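Local structure of minor capsid protein (Cafeteriavirus-dependent mavirus, 6G42) at residues 5-16 and 295-305. The protein forms the penton of the virophage capsid, five copies of a jelly-roll protein assembling into the pentamer that probably closes each icosahedral vertex. Sequence-based numbering, arbitrary orientation.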
# COMPACT_ATOMS: atom_id res chain seq x y z
N MET C 5 -19.43 -29.62 -15.80
CA MET C 5 -19.93 -28.24 -16.06
C MET C 5 -20.27 -27.50 -14.75
O MET C 5 -21.39 -27.58 -14.24
CB MET C 5 -21.14 -28.27 -17.01
CG MET C 5 -21.67 -26.90 -17.45
SD MET C 5 -20.63 -26.02 -18.63
CE MET C 5 -21.42 -26.45 -20.19
N LYS C 6 -19.27 -26.80 -14.21
CA LYS C 6 -19.45 -25.83 -13.12
C LYS C 6 -20.06 -24.55 -13.69
O LYS C 6 -19.67 -24.10 -14.77
CB LYS C 6 -18.10 -25.51 -12.48
CG LYS C 6 -18.17 -24.72 -11.19
CD LYS C 6 -16.76 -24.39 -10.69
CE LYS C 6 -16.62 -24.50 -9.18
NZ LYS C 6 -17.40 -23.45 -8.47
N GLN C 7 -21.01 -23.96 -12.96
CA GLN C 7 -21.84 -22.87 -13.47
C GLN C 7 -21.64 -21.57 -12.68
O GLN C 7 -21.66 -21.58 -11.45
CB GLN C 7 -23.31 -23.27 -13.45
CG GLN C 7 -24.20 -22.51 -14.43
CD GLN C 7 -25.66 -22.96 -14.39
OE1 GLN C 7 -26.13 -23.47 -13.37
NE2 GLN C 7 -26.37 -22.76 -15.49
N TYR C 8 -21.47 -20.46 -13.41
CA TYR C 8 -21.40 -19.11 -12.84
C TYR C 8 -22.61 -18.32 -13.34
O TYR C 8 -22.73 -18.04 -14.53
CB TYR C 8 -20.11 -18.39 -13.27
CG TYR C 8 -18.86 -18.95 -12.62
CD1 TYR C 8 -18.26 -20.11 -13.10
CD2 TYR C 8 -18.28 -18.31 -11.53
CE1 TYR C 8 -17.12 -20.63 -12.50
CE2 TYR C 8 -17.13 -18.81 -10.93
CZ TYR C 8 -16.56 -19.97 -11.42
OH TYR C 8 -15.43 -20.47 -10.82
N ILE C 9 -23.51 -17.97 -12.42
CA ILE C 9 -24.69 -17.16 -12.73
C ILE C 9 -24.50 -15.83 -12.00
O ILE C 9 -24.33 -15.80 -10.78
CB ILE C 9 -26.01 -17.87 -12.32
CG1 ILE C 9 -26.15 -19.21 -13.07
CG2 ILE C 9 -27.22 -17.01 -12.63
CD1 ILE C 9 -27.25 -20.11 -12.55
N TRP C 10 -24.53 -14.74 -12.77
CA TRP C 10 -24.28 -13.39 -12.28
C TRP C 10 -25.56 -12.58 -12.31
O TRP C 10 -26.27 -12.61 -13.31
CB TRP C 10 -23.26 -12.67 -13.17
CG TRP C 10 -21.91 -13.31 -13.20
CD1 TRP C 10 -21.43 -14.16 -14.15
CD2 TRP C 10 -20.85 -13.13 -12.25
NE1 TRP C 10 -20.14 -14.53 -13.85
CE2 TRP C 10 -19.76 -13.91 -12.69
CE3 TRP C 10 -20.73 -12.39 -11.07
CZ2 TRP C 10 -18.55 -13.97 -11.99
CZ3 TRP C 10 -19.52 -12.45 -10.37
CH2 TRP C 10 -18.45 -13.24 -10.84
N LEU C 11 -25.81 -11.82 -11.25
CA LEU C 11 -27.02 -11.00 -11.12
C LEU C 11 -26.66 -9.56 -10.72
O LEU C 11 -26.13 -9.32 -9.63
CB LEU C 11 -27.98 -11.64 -10.10
CG LEU C 11 -29.27 -10.92 -9.72
CD1 LEU C 11 -30.14 -10.60 -10.92
CD2 LEU C 11 -30.05 -11.77 -8.73
N ASN C 12 -26.94 -8.62 -11.62
CA ASN C 12 -26.70 -7.19 -11.40
C ASN C 12 -27.98 -6.51 -10.93
O ASN C 12 -29.08 -6.95 -11.27
CB ASN C 12 -26.22 -6.51 -12.69
CG ASN C 12 -24.87 -7.01 -13.14
OD1 ASN C 12 -23.83 -6.42 -12.83
ND2 ASN C 12 -24.86 -8.13 -13.86
N GLU C 13 -27.82 -5.44 -10.16
CA GLU C 13 -28.96 -4.64 -9.73
C GLU C 13 -28.53 -3.22 -9.36
O GLU C 13 -27.41 -3.01 -8.90
CB GLU C 13 -29.68 -5.34 -8.57
CG GLU C 13 -31.15 -4.96 -8.41
CD GLU C 13 -32.06 -5.40 -9.55
OE1 GLU C 13 -31.88 -6.51 -10.10
OE2 GLU C 13 -32.99 -4.63 -9.89
N THR C 14 -29.43 -2.25 -9.58
CA THR C 14 -29.17 -0.83 -9.29
C THR C 14 -30.39 -0.13 -8.68
O THR C 14 -31.53 -0.56 -8.88
CB THR C 14 -28.77 -0.05 -10.56
OG1 THR C 14 -29.73 -0.27 -11.60
CG2 THR C 14 -27.40 -0.48 -11.05
N ILE C 15 -30.12 0.92 -7.92
CA ILE C 15 -31.16 1.81 -7.39
C ILE C 15 -30.76 3.22 -7.77
O ILE C 15 -29.72 3.71 -7.33
CB ILE C 15 -31.30 1.74 -5.85
CG1 ILE C 15 -31.43 0.30 -5.36
CG2 ILE C 15 -32.50 2.55 -5.38
CD1 ILE C 15 -31.23 0.16 -3.87
N LYS C 16 -31.57 3.86 -8.60
CA LYS C 16 -31.53 5.31 -8.78
C LYS C 16 -32.48 5.94 -7.75
O LYS C 16 -33.41 5.29 -7.26
CB LYS C 16 -31.94 5.68 -10.22
CG LYS C 16 -31.67 7.13 -10.60
CD LYS C 16 -31.25 7.27 -12.07
CE LYS C 16 -30.99 8.72 -12.47
NZ LYS C 16 -29.59 9.14 -12.17
N THR C 295 -28.40 9.59 -4.43
CA THR C 295 -27.83 8.27 -4.18
C THR C 295 -27.97 7.35 -5.39
O THR C 295 -29.06 7.19 -5.94
CB THR C 295 -28.51 7.58 -2.97
OG1 THR C 295 -28.30 8.38 -1.79
CG2 THR C 295 -27.95 6.18 -2.72
N VAL C 296 -26.86 6.75 -5.79
CA VAL C 296 -26.86 5.62 -6.71
C VAL C 296 -26.25 4.44 -5.97
O VAL C 296 -25.27 4.59 -5.26
CB VAL C 296 -26.07 5.89 -8.00
CG1 VAL C 296 -26.09 4.67 -8.92
CG2 VAL C 296 -26.65 7.10 -8.72
N ILE C 297 -26.87 3.28 -6.14
CA ILE C 297 -26.44 2.06 -5.47
C ILE C 297 -26.31 0.95 -6.50
O ILE C 297 -27.22 0.73 -7.28
CB ILE C 297 -27.39 1.73 -4.30
CG1 ILE C 297 -27.07 2.69 -3.15
CG2 ILE C 297 -27.22 0.29 -3.83
CD1 ILE C 297 -28.05 2.70 -2.01
N GLN C 298 -25.14 0.31 -6.52
CA GLN C 298 -24.85 -0.80 -7.44
C GLN C 298 -24.55 -2.04 -6.63
O GLN C 298 -24.15 -1.96 -5.46
CB GLN C 298 -23.68 -0.46 -8.35
CG GLN C 298 -24.00 0.55 -9.43
CD GLN C 298 -22.76 1.18 -10.05
OE1 GLN C 298 -21.63 0.78 -9.77
NE2 GLN C 298 -22.97 2.19 -10.90
N LEU C 299 -24.73 -3.19 -7.26
CA LEU C 299 -24.77 -4.47 -6.55
C LEU C 299 -24.58 -5.62 -7.54
O LEU C 299 -25.22 -5.66 -8.58
CB LEU C 299 -26.11 -4.59 -5.84
CG LEU C 299 -26.37 -5.74 -4.86
CD1 LEU C 299 -27.23 -5.24 -3.71
CD2 LEU C 299 -27.04 -6.92 -5.54
N LYS C 300 -23.68 -6.54 -7.21
CA LYS C 300 -23.38 -7.68 -8.08
C LYS C 300 -23.30 -8.95 -7.24
O LYS C 300 -22.51 -9.02 -6.30
CB LYS C 300 -22.08 -7.44 -8.85
CG LYS C 300 -21.90 -8.32 -10.08
CD LYS C 300 -20.86 -7.76 -11.04
CE LYS C 300 -20.98 -8.31 -12.45
NZ LYS C 300 -19.93 -9.31 -12.76
N LEU C 301 -24.12 -9.93 -7.59
CA LEU C 301 -24.19 -11.20 -6.88
C LEU C 301 -23.67 -12.32 -7.78
O LEU C 301 -23.74 -12.23 -9.00
CB LEU C 301 -25.64 -11.50 -6.49
CG LEU C 301 -26.38 -10.44 -5.68
CD1 LEU C 301 -27.84 -10.83 -5.56
CD2 LEU C 301 -25.78 -10.26 -4.30
N LEU C 302 -23.15 -13.37 -7.15
CA LEU C 302 -22.70 -14.56 -7.87
C LEU C 302 -23.34 -15.81 -7.27
O LEU C 302 -23.17 -16.08 -6.08
CB LEU C 302 -21.18 -14.69 -7.83
CG LEU C 302 -20.58 -16.00 -8.37
CD1 LEU C 302 -20.94 -16.21 -9.83
CD2 LEU C 302 -19.07 -16.03 -8.17
N PHE C 303 -24.06 -16.55 -8.10
CA PHE C 303 -24.52 -17.89 -7.75
C PHE C 303 -23.57 -18.88 -8.42
O PHE C 303 -23.53 -19.00 -9.64
CB PHE C 303 -25.98 -18.10 -8.19
CG PHE C 303 -26.94 -17.17 -7.50
CD1 PHE C 303 -27.46 -17.48 -6.24
CD2 PHE C 303 -27.32 -15.96 -8.09
CE1 PHE C 303 -28.34 -16.62 -5.60
CE2 PHE C 303 -28.20 -15.10 -7.46
CZ PHE C 303 -28.71 -15.42 -6.21
N GLU C 304 -22.76 -19.54 -7.59
CA GLU C 304 -21.71 -20.46 -8.02
C GLU C 304 -22.11 -21.90 -7.68
O GLU C 304 -22.32 -22.23 -6.50
CB GLU C 304 -20.40 -20.08 -7.33
CG GLU C 304 -19.18 -20.88 -7.77
CD GLU C 304 -17.93 -20.54 -6.97
OE1 GLU C 304 -17.68 -19.34 -6.72
OE2 GLU C 304 -17.19 -21.47 -6.59
N SER C 305 -22.23 -22.75 -8.70
CA SER C 305 -22.70 -24.13 -8.51
C SER C 305 -21.59 -25.00 -7.94
O SER C 305 -20.41 -24.69 -8.11
CB SER C 305 -23.24 -24.73 -9.81
OG SER C 305 -22.21 -25.04 -10.73
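The Trp-10 indole is held between two side chains of the 295-305 segment. Leu-302 CD1 sits over the centre of its six-membered ring, 3.7 Å from the centroid and 4° off the normal, a CH-pi contact; Lys-300 NZ covers the opposite face, displaced toward the rim, as a cation-pi partner 4.1 Å from the same centroid. The edge of the Phe-303 ring meets Leu-11 CD2, 4.0 Å from CE2. These groups decorate neighbouring antiparallel strands, 8-15 and 296-305, of a jelly-roll sheet, their N-to-C directions 162° apart and Trp-10 facing Leu-302 as a non-hydrogen-bonded pair. Hydrogen-bonded pairs flank it: Ile-9 with Phe-303 and Leu-11 with Leu-301, each joined by two backbone bonds.

Leu-11, Leu-299 and Leu-301 pack on strand 272-281, inside the sandwich. The second subunit lines up along edge strand 8-15, with backbone hydrogen bonds from Trp-10 and Asn-12; its Tyr-262 O accepts one from Trp-10 NE1, and its Glu-216 salt-bridges Lys-300 NZ and hydrogen-bonds Asn-12 ND2, so Trp-10 lies at the pentamer interface.

Near the termini, the Lys-6 chain turns near its end, and NZ meets Glu-304 OE2 at 2.7 Å, a salt bridge from the anti side, out of the carboxylate plane; NZ also hydrogen-bonds Ser-305 O. Ser-305 OG, placed between its backbone N and carbonyl carbon (chi1 73°), accepts a hydrogen bond from Gln-7 N, 2.8 Å away.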